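Local coordinates for protein sorbitol-6-phosphate dehydrogenase (Erwinia amylovora CFBP1430, PDB 5O3Z) that catalyses the oxidation of sorbitol 6-phosphate to fructose 6-phosphate, probably with NAD+ as the cofactor, as a member of the short-chain dehydrogenase/reductase family, at residues R58-K63 with D80-R85; S71-A76 with S124-K129; A96-I101 with K153-Y158. All blocks are in the same frame, centred on the assembly; numbering follows the deposited sequence.

Interaction 1 of 3, residues R58-K63 with D80-R85; sequences RAYGFK and DETFGR
Arg58 meets Phe83 through its backbone, the carbonyl O coming within 3.8 Å of Phe83 CE1, its CB pointing away from the helix. The strand 59-63 that follows is one of the two edge strands of the parallel sheet within the chain, and the helix 69-83 whose last turn it touches is the next element in sequence, the crossover that carries the chain to strand 88-91. Ala59 turns its methyl to helix 40-54, on the other side of the strand. Tyr60 is the first aromatic to meet the helix. Thr82 CG2 sits over one face of its ring in a CH-pi contact, 3.7 Å from the centroid and 23° off the normal. The methyl gets there because it stands anti to the Thr82 backbone N, beside the carbonyl carbon. The edge of the same tyrosine is turned to the face of Phe83 in an offset edge-to-face pair, with planes at 76° and Tyr60 CD1 3.6 Å from Phe83 CZ. Two residues on, Phe62 again faces the helix. Its rim receives Thr82 OG1, 3.8 Å from Phe62 CZ, and more loosely Phe83 CE2, at 4.4 Å from Phe62 CE1. The threonine hydroxyl is bonded to Ala78 O, one turn back, which would help to hold its rotation, with the methyl toward Tyr60. The joint is thus almost wholly nonpolar: three aromatic rings packed round one threonine, its methyl on Tyr60 and its hydroxyl oxygen at the rim of Phe62, pin the C-terminal end of the helix to an edge strand whose backbone bonds run to strand 32-37.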
ATOM      1  N   ARG A  58     -37.587   4.553  18.711  1.00 39.19           N
ATOM      2  CA  ARG A  58     -36.372   3.828  18.351  1.00 40.47           C
ATOM      3  C   ARG A  58     -35.602   4.561  17.271  1.00 37.86           C
ATOM      4  O   ARG A  58     -34.373   4.700  17.385  1.00 36.30           O
ATOM      5  CB  ARG A  58     -36.664   2.427  17.869  1.00 40.78           C
ATOM      6  CG  ARG A  58     -35.380   1.624  17.642  1.00 44.74           C
ATOM      7  CD  ARG A  58     -35.516   0.254  18.220  1.00 48.05           C
ATOM      8  NE  ARG A  58     -34.546  -0.057  19.240  1.00 53.11           N
ATOM      9  CZ  ARG A  58     -34.174  -1.300  19.532  1.00 53.64           C
ATOM     10  NH1 ARG A  58     -33.271  -1.508  20.488  1.00 62.74           N
ATOM     11  NH2 ARG A  58     -34.722  -2.337  18.910  1.00 50.44           N
ATOM     12  N   ALA A  59     -36.348   4.997  16.256  1.00 34.38           N
ATOM     13  CA  ALA A  59     -35.846   5.797  15.136  1.00 34.89           C
ATOM     14  C   ALA A  59     -36.569   7.182  14.949  1.00 38.60           C
ATOM     15  O   ALA A  59     -37.809   7.285  15.115  1.00 37.55           O
ATOM     16  CB  ALA A  59     -35.946   4.994  13.877  1.00 31.97           C
ATOM     17  N   TYR A  60     -35.795   8.214  14.623  1.00 35.55           N
ATOM     18  CA  TYR A  60     -36.313   9.521  14.134  1.00 35.75           C
ATOM     19  C   TYR A  60     -35.662   9.891  12.802  1.00 34.53           C
ATOM     20  O   TYR A  60     -34.468   9.573  12.544  1.00 28.90           O
ATOM     21  CB  TYR A  60     -36.048  10.636  15.129  1.00 35.25           C
ATOM     22  CG  TYR A  60     -36.896  10.524  16.348  1.00 39.66           C
ATOM     23  CD1 TYR A  60     -36.514   9.679  17.417  1.00 38.73           C
ATOM     24  CD2 TYR A  60     -38.120  11.228  16.448  1.00 39.74           C
ATOM     25  CE1 TYR A  60     -37.316   9.546  18.558  1.00 41.85           C
ATOM     26  CE2 TYR A  60     -38.927  11.087  17.586  1.00 41.24           C
ATOM     27  CZ  TYR A  60     -38.528  10.258  18.624  1.00 41.68           C
ATOM     28  OH  TYR A  60     -39.332  10.160  19.719  1.00 48.23           O
ATOM     29  N   GLY A  61     -36.454  10.501  11.925  1.00 30.97           N
ATOM     30  CA  GLY A  61     -35.979  10.986  10.631  1.00 30.06           C
ATOM     31  C   GLY A  61     -35.585  12.464  10.719  1.00 33.81           C
ATOM     32  O   GLY A  61     -36.280  13.273  11.383  1.00 32.42           O
ATOM     33  N   PHE A  62     -34.501  12.831  10.043  1.00 29.88           N
ATOM     34  CA  PHE A  62     -33.999  14.228  10.033  1.00 31.79           C
ATOM     35  C   PHE A  62     -33.623  14.608   8.613  1.00 30.84           C
ATOM     36  O   PHE A  62     -33.221  13.752   7.855  1.00 30.62           O
ATOM     37  CB  PHE A  62     -32.759  14.375  10.868  1.00 30.91           C
ATOM     38  CG  PHE A  62     -32.956  14.054  12.315  1.00 30.78           C
ATOM     39  CD1 PHE A  62     -33.006  12.722  12.725  1.00 32.08           C
ATOM     40  CD2 PHE A  62     -33.025  15.047  13.277  1.00 31.19           C
ATOM     41  CE1 PHE A  62     -33.147  12.403  14.044  1.00 31.64           C
ATOM     42  CE2 PHE A  62     -33.220  14.724  14.610  1.00 29.79           C
ATOM     43  CZ  PHE A  62     -33.250  13.400  14.997  1.00 31.49           C
ATOM     44  N   LYS A  63     -33.820  15.889   8.253  1.00 29.90           N
ATOM     45  CA  LYS A  63     -33.369  16.437   7.003  1.00 30.37           C
ATOM     46  C   LYS A  63     -31.924  16.894   7.177  1.00 30.74           C
ATOM     47  O   LYS A  63     -31.557  17.510   8.175  1.00 26.68           O
ATOM     48  CB  LYS A  63     -34.231  17.647   6.600  1.00 33.06           C
ATOM     49  CG  LYS A  63     -34.317  17.891   5.101  1.00 35.39           C
ATOM     50  CD  LYS A  63     -33.354  18.968   4.640  1.00 39.08           C
ATOM     51  CE  LYS A  63     -33.765  19.557   3.284  1.00 40.80           C
ATOM     52  NZ  LYS A  63     -33.130  18.834   2.134  1.00 40.82           N
ATOM     53  N   ASP A  80     -28.986  15.520  19.184  1.00 30.46           N
ATOM     54  CA  ASP A  80     -28.662  15.606  20.602  1.00 33.54           C
ATOM     55  C   ASP A  80     -29.932  15.882  21.381  1.00 35.86           C
ATOM     56  O   ASP A  80     -30.213  15.194  22.348  1.00 35.56           O
ATOM     57  CB  ASP A  80     -27.670  16.724  20.866  1.00 32.27           C
ATOM     58  CG  ASP A  80     -27.205  16.791  22.311  1.00 34.90           C
ATOM     59  OD1 ASP A  80     -27.103  15.759  23.039  1.00 36.52           O
ATOM     60  OD2 ASP A  80     -26.821  17.877  22.721  1.00 33.30           O
ATOM     61  N   GLU A  81     -30.708  16.872  20.955  1.00 37.78           N
ATOM     62  CA  GLU A  81     -32.026  17.153  21.583  1.00 40.10           C
ATOM     63  C   GLU A  81     -32.843  15.871  21.695  1.00 43.57           C
ATOM     64  O   GLU A  81     -33.372  15.571  22.766  1.00 41.67           O
ATOM     65  CB  GLU A  81     -32.882  18.127  20.737  1.00 44.76           C
ATOM     66  CG  GLU A  81     -32.358  19.559  20.534  1.00 48.64           C
ATOM     67  CD  GLU A  81     -32.931  20.232  19.258  1.00 53.81           C
ATOM     68  OE1 GLU A  81     -34.006  19.820  18.730  1.00 60.71           O
ATOM     69  OE2 GLU A  81     -32.302  21.192  18.757  1.00 58.22           O
ATOM     70  N   THR A  82     -32.921  15.110  20.586  1.00 38.79           N
ATOM     71  CA  THR A  82     -33.734  13.904  20.468  1.00 34.47           C
ATOM     72  C   THR A  82     -33.274  12.631  21.269  1.00 35.38           C
ATOM     73  O   THR A  82     -34.086  12.043  22.028  1.00 31.75           O
ATOM     74  CB  THR A  82     -33.915  13.573  18.976  1.00 35.23           C
ATOM     75  OG1 THR A  82     -34.467  14.712  18.312  1.00 33.51           O
ATOM     76  CG2 THR A  82     -34.825  12.347  18.733  1.00 36.99           C
ATOM     77  N   PHE A  83     -32.020  12.183  21.097  1.00 33.63           N
ATOM     78  CA  PHE A  83     -31.489  11.022  21.807  1.00 33.24           C
ATOM     79  C   PHE A  83     -30.569  11.356  22.930  1.00 30.86           C
ATOM     80  O   PHE A  83     -30.234  10.491  23.675  1.00 33.16           O
ATOM     81  CB  PHE A  83     -30.746  10.053  20.864  1.00 34.03           C
ATOM     82  CG  PHE A  83     -31.555   9.584  19.699  1.00 32.84           C
ATOM     83  CD1 PHE A  83     -32.453   8.534  19.835  1.00 32.26           C
ATOM     84  CD2 PHE A  83     -31.433  10.189  18.467  1.00 32.79           C
ATOM     85  CE1 PHE A  83     -33.189   8.080  18.757  1.00 29.62           C
ATOM     86  CE2 PHE A  83     -32.200   9.762  17.383  1.00 31.70           C
ATOM     87  CZ  PHE A  83     -33.056   8.688  17.530  1.00 32.04           C
ATOM     88  N   GLY A  84     -30.113  12.587  23.053  1.00 32.29           N
ATOM     89  CA  GLY A  84     -29.159  12.969  24.116  1.00 33.22           C
ATOM     90  C   GLY A  84     -27.723  12.451  24.018  1.00 32.83           C
ATOM     91  O   GLY A  84     -26.931  12.681  24.909  1.00 36.97           O
ATOM     92  N   ARG A  85     -27.394  11.742  22.948  1.00 33.99           N
ATOM     93  CA  ARG A  85     -26.011  11.265  22.725  1.00 32.71           C
ATOM     94  C   ARG A  85     -25.842  10.795  21.282  1.00 31.32           C
ATOM     95  O   ARG A  85     -26.807  10.719  20.500  1.00 26.48           O
ATOM     96  CB  ARG A  85     -25.730  10.100  23.669  1.00 34.97           C
ATOM     97  CG  ARG A  85     -26.753   8.981  23.440  1.00 37.46           C
ATOM     98  CD  ARG A  85     -26.561   7.846  24.363  1.00 41.62           C
ATOM     99  NE  ARG A  85     -25.167   7.437  24.340  1.00 44.02           N
ATOM    100  CZ  ARG A  85     -24.598   6.665  25.238  1.00 48.56           C
ATOM    101  NH1 ARG A  85     -25.303   6.163  26.237  1.00 56.30           N
ATOM    102  NH2 ARG A  85     -23.316   6.378  25.119  1.00 51.38           N
TER

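Interaction 2 of 3, residues S71-A76 with S124-K129; sequences SVEALA and SREFSK
The Phe127 ring takes the methyl of Ala76 over one face, displaced toward the rim, with Ala76 CB 4.1 Å from Phe127 CE1; Leu75 CD2 comes in at the ring's edge, near its plane, 4.0 Å from CZ, the two side chains meeting at about a right angle. The second flat group, the Arg125 guanidinium, holds Glu126 OE2 in its plane: NE donates to that oxygen at 2.9 Å with an N-H...O angle of 156°, nearly along the C-O bond. A bend at chi3 (69°) turns the guanidinium back toward its neighbour's carboxylate. From the other helix, Glu73 OE2 approaches Arg125 NH2 obliquely in a long salt bridge of 3.6 Å. NH2 also has Glu69 as a salt-bridge partner, and NH1 bonds to Phe104 O of the second subunit, so the arginine ties its helix both to its neighbour and to that subunit. Glu126 serves both halves: CB rests 4.1 Å from Ala76 CB and CG lies beside the Val72 CG1 branch, while its carboxylate belongs to the charged network; the carboxylate oxygen OE1 lies 3.5 Å from Glu73 CG. Helices 69-83 and 106-133 run nearly parallel here, crossing at -24°, as two consecutive crossover helices on one face of a Rossmann sheet. Ala76 and Glu126 mark the closest CA approach. The chemistry is graded across the interface, from apolar packing at Phe127 to a charged network at Arg125. There the carboxylates of Glu73 and Glu126 stand only 4.1 Å apart, OE2 to OE2, a closeness that the arginine between them would be expected to offset.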
ATOM      1  N   SER A  71     -26.852  23.350   7.872  1.00 28.99           N
ATOM      2  CA  SER A  71     -27.682  22.178   7.897  1.00 27.09           C
ATOM      3  C   SER A  71     -27.060  21.010   8.707  1.00 30.70           C
ATOM      4  O   SER A  71     -27.735  20.348   9.519  1.00 29.18           O
ATOM      5  CB  SER A  71     -28.012  21.802   6.447  1.00 27.02           C
ATOM      6  OG  SER A  71     -28.662  20.559   6.371  1.00 27.28           O
ATOM      7  N   VAL A  72     -25.742  20.780   8.579  1.00 29.96           N
ATOM      8  CA  VAL A  72     -25.082  19.769   9.448  1.00 27.74           C
ATOM      9  C   VAL A  72     -25.061  20.165  10.907  1.00 28.06           C
ATOM     10  O   VAL A  72     -25.312  19.346  11.792  1.00 27.35           O
ATOM     11  CB  VAL A  72     -23.608  19.441   8.937  1.00 26.47           C
ATOM     12  CG1 VAL A  72     -22.970  18.338   9.791  1.00 28.00           C
ATOM     13  CG2 VAL A  72     -23.648  19.055   7.464  1.00 27.20           C
ATOM     14  N   GLU A  73     -24.747  21.424  11.206  1.00 29.34           N
ATOM     15  CA  GLU A  73     -24.661  21.811  12.590  1.00 31.49           C
ATOM     16  C   GLU A  73     -26.040  21.713  13.238  1.00 30.65           C
ATOM     17  O   GLU A  73     -26.127  21.335  14.375  1.00 34.64           O
ATOM     18  CB  GLU A  73     -24.100  23.211  12.732  1.00 32.18           C
ATOM     19  CG  GLU A  73     -22.617  23.295  12.437  1.00 37.26           C
ATOM     20  CD  GLU A  73     -22.192  24.724  12.164  1.00 39.86           C
ATOM     21  OE1 GLU A  73     -23.094  25.592  11.972  1.00 40.48           O
ATOM     22  OE2 GLU A  73     -20.970  24.965  12.174  1.00 45.23           O
ATOM     23  N   ALA A  74     -27.108  21.943  12.474  1.00 31.25           N
ATOM     24  CA  ALA A  74     -28.463  21.840  13.046  1.00 32.63           C
ATOM     25  C   ALA A  74     -28.846  20.379  13.256  1.00 33.58           C
ATOM     26  O   ALA A  74     -29.550  20.038  14.235  1.00 36.93           O
ATOM     27  CB  ALA A  74     -29.514  22.558  12.182  1.00 32.17           C
ATOM     28  N   LEU A  75     -28.401  19.509  12.345  1.00 30.26           N
ATOM     29  CA  LEU A  75     -28.665  18.070  12.477  1.00 27.84           C
ATOM     30  C   LEU A  75     -28.096  17.553  13.743  1.00 26.60           C
ATOM     31  O   LEU A  75     -28.772  16.850  14.499  1.00 27.15           O
ATOM     32  CB  LEU A  75     -28.122  17.278  11.282  1.00 28.92           C
ATOM     33  CG  LEU A  75     -28.238  15.740  11.319  1.00 27.73           C
ATOM     34  CD1 LEU A  75     -29.644  15.314  10.986  1.00 29.48           C
ATOM     35  CD2 LEU A  75     -27.210  15.107  10.397  1.00 27.22           C
ATOM     36  N   ALA A  76     -26.864  17.965  14.068  1.00 27.98           N
ATOM     37  CA  ALA A  76     -26.251  17.558  15.312  1.00 28.22           C
ATOM     38  C   ALA A  76     -27.017  18.049  16.504  1.00 31.35           C
ATOM     39  O   ALA A  76     -27.229  17.308  17.480  1.00 30.08           O
ATOM     40  CB  ALA A  76     -24.827  18.017  15.395  1.00 29.31           C
ATOM     41  N   SER A 124     -18.178  14.438  10.478  1.00 24.24           N
ATOM     42  CA  SER A 124     -17.213  13.963  11.467  1.00 23.81           C
ATOM     43  C   SER A 124     -16.883  15.009  12.565  1.00 25.23           C
ATOM     44  O   SER A 124     -16.744  14.693  13.801  1.00 25.14           O
ATOM     45  CB  SER A 124     -15.923  13.572  10.708  1.00 22.58           C
ATOM     46  OG  SER A 124     -16.244  12.484   9.858  1.00 22.29           O
ATOM     47  N   ARG A 125     -16.716  16.237  12.092  1.00 25.54           N
ATOM     48  CA  ARG A 125     -16.463  17.363  12.985  1.00 26.38           C
ATOM     49  C   ARG A 125     -17.529  17.491  14.052  1.00 26.64           C
ATOM     50  O   ARG A 125     -17.211  17.556  15.240  1.00 32.50           O
ATOM     51  CB  ARG A 125     -16.374  18.713  12.237  1.00 28.30           C
ATOM     52  CG  ARG A 125     -15.827  19.821  13.156  1.00 30.56           C
ATOM     53  CD  ARG A 125     -15.559  21.110  12.424  1.00 30.58           C
ATOM     54  NE  ARG A 125     -16.807  21.747  11.998  1.00 31.72           N
ATOM     55  CZ  ARG A 125     -16.885  22.754  11.133  1.00 31.24           C
ATOM     56  NH1 ARG A 125     -15.783  23.239  10.530  1.00 31.98           N
ATOM     57  NH2 ARG A 125     -18.069  23.260  10.846  1.00 29.29           N
ATOM     58  N   GLU A 126     -18.770  17.595  13.620  1.00 26.25           N
ATOM     59  CA  GLU A 126     -19.883  17.929  14.535  1.00 28.28           C
ATOM     60  C   GLU A 126     -20.284  16.802  15.455  1.00 28.27           C
ATOM     61  O   GLU A 126     -20.609  17.048  16.638  1.00 25.73           O
ATOM     62  CB  GLU A 126     -21.114  18.439  13.776  1.00 29.13           C
ATOM     63  CG  GLU A 126     -20.841  19.678  12.931  1.00 32.07           C
ATOM     64  CD  GLU A 126     -20.338  20.857  13.770  1.00 33.33           C
ATOM     65  OE1 GLU A 126     -21.005  21.167  14.767  1.00 35.37           O
ATOM     66  OE2 GLU A 126     -19.274  21.466  13.481  1.00 31.64           O
ATOM     67  N   PHE A 127     -20.209  15.566  14.964  1.00 25.67           N
ATOM     68  CA  PHE A 127     -20.495  14.444  15.824  1.00 25.54           C
ATOM     69  C   PHE A 127     -19.396  13.995  16.667  1.00 26.26           C
ATOM     70  O   PHE A 127     -19.657  13.587  17.780  1.00 28.68           O
ATOM     71  CB  PHE A 127     -21.087  13.350  15.036  1.00 24.99           C
ATOM     72  CG  PHE A 127     -22.436  13.686  14.529  1.00 25.47           C
ATOM     73  CD1 PHE A 127     -23.547  13.645  15.395  1.00 25.85           C
ATOM     74  CD2 PHE A 127     -22.606  14.113  13.236  1.00 25.00           C
ATOM     75  CE1 PHE A 127     -24.821  13.955  14.888  1.00 26.13           C
ATOM     76  CE2 PHE A 127     -23.866  14.435  12.733  1.00 24.97           C
ATOM     77  CZ  PHE A 127     -24.962  14.357  13.563  1.00 26.49           C
ATOM     78  N   SER A 128     -18.138  14.102  16.232  1.00 27.43           N
ATOM     79  CA  SER A 128     -17.027  13.974  17.190  1.00 25.32           C
ATOM     80  C   SER A 128     -17.103  14.885  18.401  1.00 26.67           C
ATOM     81  O   SER A 128     -16.721  14.463  19.512  1.00 24.46           O
ATOM     82  CB  SER A 128     -15.639  14.149  16.553  1.00 26.27           C
ATOM     83  OG  SER A 128     -15.397  15.410  15.955  1.00 25.38           O
ATOM     84  N   LYS A 129     -17.536  16.143  18.230  1.00 28.41           N
ATOM     85  CA  LYS A 129     -17.663  17.057  19.376  1.00 30.79           C
ATOM     86  C   LYS A 129     -18.651  16.491  20.402  1.00 27.23           C
ATOM     87  O   LYS A 129     -18.400  16.548  21.610  1.00 29.52           O
ATOM     88  CB  LYS A 129     -18.210  18.425  18.939  1.00 34.02           C
ATOM     89  CG  LYS A 129     -17.247  19.284  18.160  1.00 39.16           C
ATOM     90  CD  LYS A 129     -18.053  20.235  17.263  1.00 42.58           C
ATOM     91  CE  LYS A 129     -17.420  21.587  17.094  1.00 45.14           C
ATOM     92  NZ  LYS A 129     -17.726  22.424  18.277  1.00 48.59           N
TER

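Interaction 3 of 3, residues A96-I101 with K153-Y158; sequences AKAAPI and KHNSGY
The start of helix 156-176, which in this family carries the YxxxK motif, is joined here to the loop that follows strand 88-91; the YSAAK sequence beginning at Tyr158 fits that motif. Ala96 CB lies over the centre of the Tyr158 ring, 4.1 Å from the centroid. Farther along the loop, Ala99 N donates to a lone pair of His154 O at 2.8 Å, in the carbonyl plane, and the same oxygen receives the Ala98 CA hydrogen, with CA 3.0 Å away. The His154 imidazole is sandwiched: Pro100 CD sits above its centre at 4.2 Å, and Lys153 CG lies over the opposite face, toward the rim. Asn155 ND2 turns back to Lys153 O (3.1 Å). Two waters complete the seam, one donating to Lys97 O and accepting from Tyr158 N, 2.9 Å from that water, the other donating to Ala99 O and accepting from Ser156 N, 3.0 Å from its water. Asp175 of the second subunit grips both segments, at His154 N and Ile101 N. Beside the ring-face packing, N-H groups of the first helical turn, which have no carbonyl a turn earlier in the helix to bond, are thus met by water linked to the loop.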
ATOM      1  N   ALA A  96     -21.018   7.913  -8.708  1.00 56.54           N
ATOM      2  CA  ALA A  96     -19.973   7.987  -9.719  1.00 52.43           C
ATOM      3  C   ALA A  96     -20.505   8.681 -10.975  1.00 53.69           C
ATOM      4  O   ALA A  96     -21.595   8.350 -11.457  1.00 52.83           O
ATOM      5  CB  ALA A  96     -19.464   6.586 -10.052  1.00 52.26           C
ATOM      6  N   LYS A  97     -19.745   9.658 -11.475  1.00 53.64           N
ATOM      7  CA  LYS A  97     -19.983  10.238 -12.804  1.00 53.16           C
ATOM      8  C   LYS A  97     -18.739  10.106 -13.697  1.00 53.70           C
ATOM      9  O   LYS A  97     -17.640  10.585 -13.330  1.00 54.01           O
ATOM     10  CB  LYS A  97     -20.426  11.711 -12.742  1.00 56.19           C
ATOM     11  CG  LYS A  97     -20.741  12.296 -14.127  1.00 57.25           C
ATOM     12  CD  LYS A  97     -21.718  11.435 -14.943  1.00 64.73           C
ATOM     13  CE  LYS A  97     -21.847  11.858 -16.406  1.00 67.32           C
ATOM     14  NZ  LYS A  97     -22.836  12.956 -16.581  1.00 66.74           N
ATOM     15  N   ALA A  98     -18.949   9.491 -14.868  1.00 46.80           N
ATOM     16  CA  ALA A  98     -17.900   9.029 -15.726  1.00 43.36           C
ATOM     17  C   ALA A  98     -17.791   9.898 -16.966  1.00 44.98           C
ATOM     18  O   ALA A  98     -18.805  10.203 -17.604  1.00 36.62           O
ATOM     19  CB  ALA A  98     -18.183   7.595 -16.162  1.00 44.50           C
ATOM     20  N   ALA A  99     -16.548  10.243 -17.314  1.00 43.98           N
ATOM     21  CA  ALA A  99     -16.189  10.941 -18.547  1.00 42.48           C
ATOM     22  C   ALA A  99     -14.663  11.008 -18.564  1.00 41.35           C
ATOM     23  O   ALA A  99     -14.056  11.264 -17.496  1.00 35.14           O
ATOM     24  CB  ALA A  99     -16.746  12.365 -18.565  1.00 41.32           C
ATOM     25  N   PRO A 100     -14.047  10.831 -19.755  1.00 40.08           N
ATOM     26  CA  PRO A 100     -12.556  10.976 -19.812  1.00 41.07           C
ATOM     27  C   PRO A 100     -12.170  12.367 -19.389  1.00 39.46           C
ATOM     28  O   PRO A 100     -12.991  13.281 -19.504  1.00 36.83           O
ATOM     29  CB  PRO A 100     -12.199  10.706 -21.278  1.00 38.71           C
ATOM     30  CG  PRO A 100     -13.480  10.835 -22.029  1.00 39.90           C
ATOM     31  CD  PRO A 100     -14.611  10.498 -21.082  1.00 42.65           C
ATOM     32  N   ILE A 101     -10.967  12.500 -18.821  1.00 39.72           N
ATOM     33  CA  ILE A 101     -10.482  13.794 -18.295  1.00 39.69           C
ATOM     34  C   ILE A 101     -10.690  14.951 -19.311  1.00 38.65           C
ATOM     35  O   ILE A 101     -11.070  16.072 -18.928  1.00 42.30           O
ATOM     36  CB  ILE A 101      -9.006  13.690 -17.811  1.00 39.61           C
ATOM     37  CG1 ILE A 101      -8.524  15.014 -17.207  1.00 40.34           C
ATOM     38  CG2 ILE A 101      -8.054  13.332 -18.947  1.00 40.81           C
ATOM     39  CD1 ILE A 101      -9.272  15.515 -15.986  1.00 40.94           C
ATOM     40  N   LYS A 153     -10.518   4.742 -14.315  1.00 31.24           N
ATOM     41  CA  LYS A 153     -10.479   5.296 -15.639  1.00 32.86           C
ATOM     42  C   LYS A 153     -11.809   5.998 -15.863  1.00 33.81           C
ATOM     43  O   LYS A 153     -12.820   5.458 -15.463  1.00 36.41           O
ATOM     44  CB  LYS A 153     -10.292   4.164 -16.645  1.00 34.27           C
ATOM     45  CG  LYS A 153     -10.076   4.619 -18.072  1.00 34.25           C
ATOM     46  CD  LYS A 153      -9.636   3.479 -18.962  1.00 36.40           C
ATOM     47  CE  LYS A 153      -9.130   4.048 -20.253  1.00 39.60           C
ATOM     48  NZ  LYS A 153      -8.884   2.997 -21.288  1.00 42.71           N
ATOM     49  N   HIS A 154     -11.795   7.221 -16.379  1.00 32.03           N
ATOM     50  CA  HIS A 154     -13.019   8.050 -16.620  1.00 33.06           C
ATOM     51  C   HIS A 154     -13.790   8.476 -15.365  1.00 32.70           C
ATOM     52  O   HIS A 154     -14.889   8.953 -15.442  1.00 31.79           O
ATOM     53  CB  HIS A 154     -13.950   7.380 -17.655  1.00 33.54           C
ATOM     54  CG  HIS A 154     -13.272   7.105 -18.969  1.00 32.62           C
ATOM     55  ND1 HIS A 154     -13.859   6.382 -19.995  1.00 37.41           N
ATOM     56  CD2 HIS A 154     -12.052   7.478 -19.433  1.00 36.79           C
ATOM     57  CE1 HIS A 154     -13.032   6.315 -21.025  1.00 34.18           C
ATOM     58  NE2 HIS A 154     -11.935   6.989 -20.719  1.00 38.56           N
ATOM     59  N   ASN A 155     -13.185   8.337 -14.204  1.00 35.12           N
ATOM     60  CA  ASN A 155     -13.855   8.611 -12.985  1.00 32.91           C
ATOM     61  C   ASN A 155     -13.005   9.393 -12.053  1.00 31.25           C
ATOM     62  O   ASN A 155     -13.043   9.171 -10.853  1.00 29.33           O
ATOM     63  CB  ASN A 155     -14.285   7.279 -12.370  1.00 40.30           C
ATOM     64  CG  ASN A 155     -15.563   6.761 -12.983  1.00 44.41           C
ATOM     65  OD1 ASN A 155     -16.634   7.278 -12.671  1.00 38.58           O
ATOM     66  ND2 ASN A 155     -15.457   5.783 -13.900  1.00 40.67           N
ATOM     67  N   SER A 156     -12.281  10.362 -12.613  1.00 31.44           N
ATOM     68  CA  SER A 156     -11.365  11.203 -11.846  1.00 30.34           C
ATOM     69  C   SER A 156     -11.961  11.880 -10.619  1.00 29.92           C
ATOM     70  O   SER A 156     -11.322  11.923  -9.562  1.00 27.97           O
ATOM     71  CB  SER A 156     -10.653  12.206 -12.781  1.00 31.25           C
ATOM     72  OG  SER A 156     -11.534  13.233 -13.233  1.00 35.61           O
ATOM     73  N   GLY A 157     -13.179  12.434 -10.765  1.00 27.15           N
ATOM     74  CA  GLY A 157     -13.821  13.133  -9.686  1.00 26.14           C
ATOM     75  C   GLY A 157     -14.130  12.243  -8.514  1.00 24.39           C
ATOM     76  O   GLY A 157     -13.846  12.549  -7.337  1.00 22.19           O
ATOM     77  N   TYR A 158     -14.654  11.084  -8.873  1.00 26.99           N
ATOM     78  CA  TYR A 158     -14.932  10.026  -7.924  1.00 27.53           C
ATOM     79  C   TYR A 158     -13.651   9.479  -7.220  1.00 22.74           C
ATOM     80  O   TYR A 158     -13.620   9.438  -6.033  1.00 24.29           O
ATOM     81  CB  TYR A 158     -15.770   8.940  -8.607  1.00 28.39           C
ATOM     82  CG  TYR A 158     -16.460   7.959  -7.640  1.00 33.64           C
ATOM     83  CD1 TYR A 158     -17.480   8.392  -6.788  1.00 35.42           C
ATOM     84  CD2 TYR A 158     -16.089   6.596  -7.596  1.00 34.44           C
ATOM     85  CE1 TYR A 158     -18.133   7.504  -5.930  1.00 38.69           C
ATOM     86  CE2 TYR A 158     -16.729   5.692  -6.726  1.00 36.45           C
ATOM     87  CZ  TYR A 158     -17.766   6.154  -5.905  1.00 39.86           C
ATOM     88  OH  TYR A 158     -18.415   5.317  -5.013  1.00 39.18           O
TER
HETATM   89  O   HOH W   1     -16.129  10.872 -11.357  1.00 41.13           O
HETATM   90  O   HOH W   2     -11.810  10.997 -15.514  1.00 41.49           O

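In the fold
Interactions 1 and 2 share helix 69-83 and touch each other, Phe62 CB packing against Leu75 CD1 at 3.3 Å; the helix is thereby fastened to the edge strand on one flank and to helix 106-133 on another. Interaction 2 is the buried one, helix packing that is apolar at one end and charged at the other, whereas interaction 1 is a surface contact built from aromatic rings. Interaction 3, also at the surface, lies across the chain's centre from interaction 1, about 36 Å away between centres, and relies on backbone and water bonds. Only interactions 2 and 3 are touched by the second subunit.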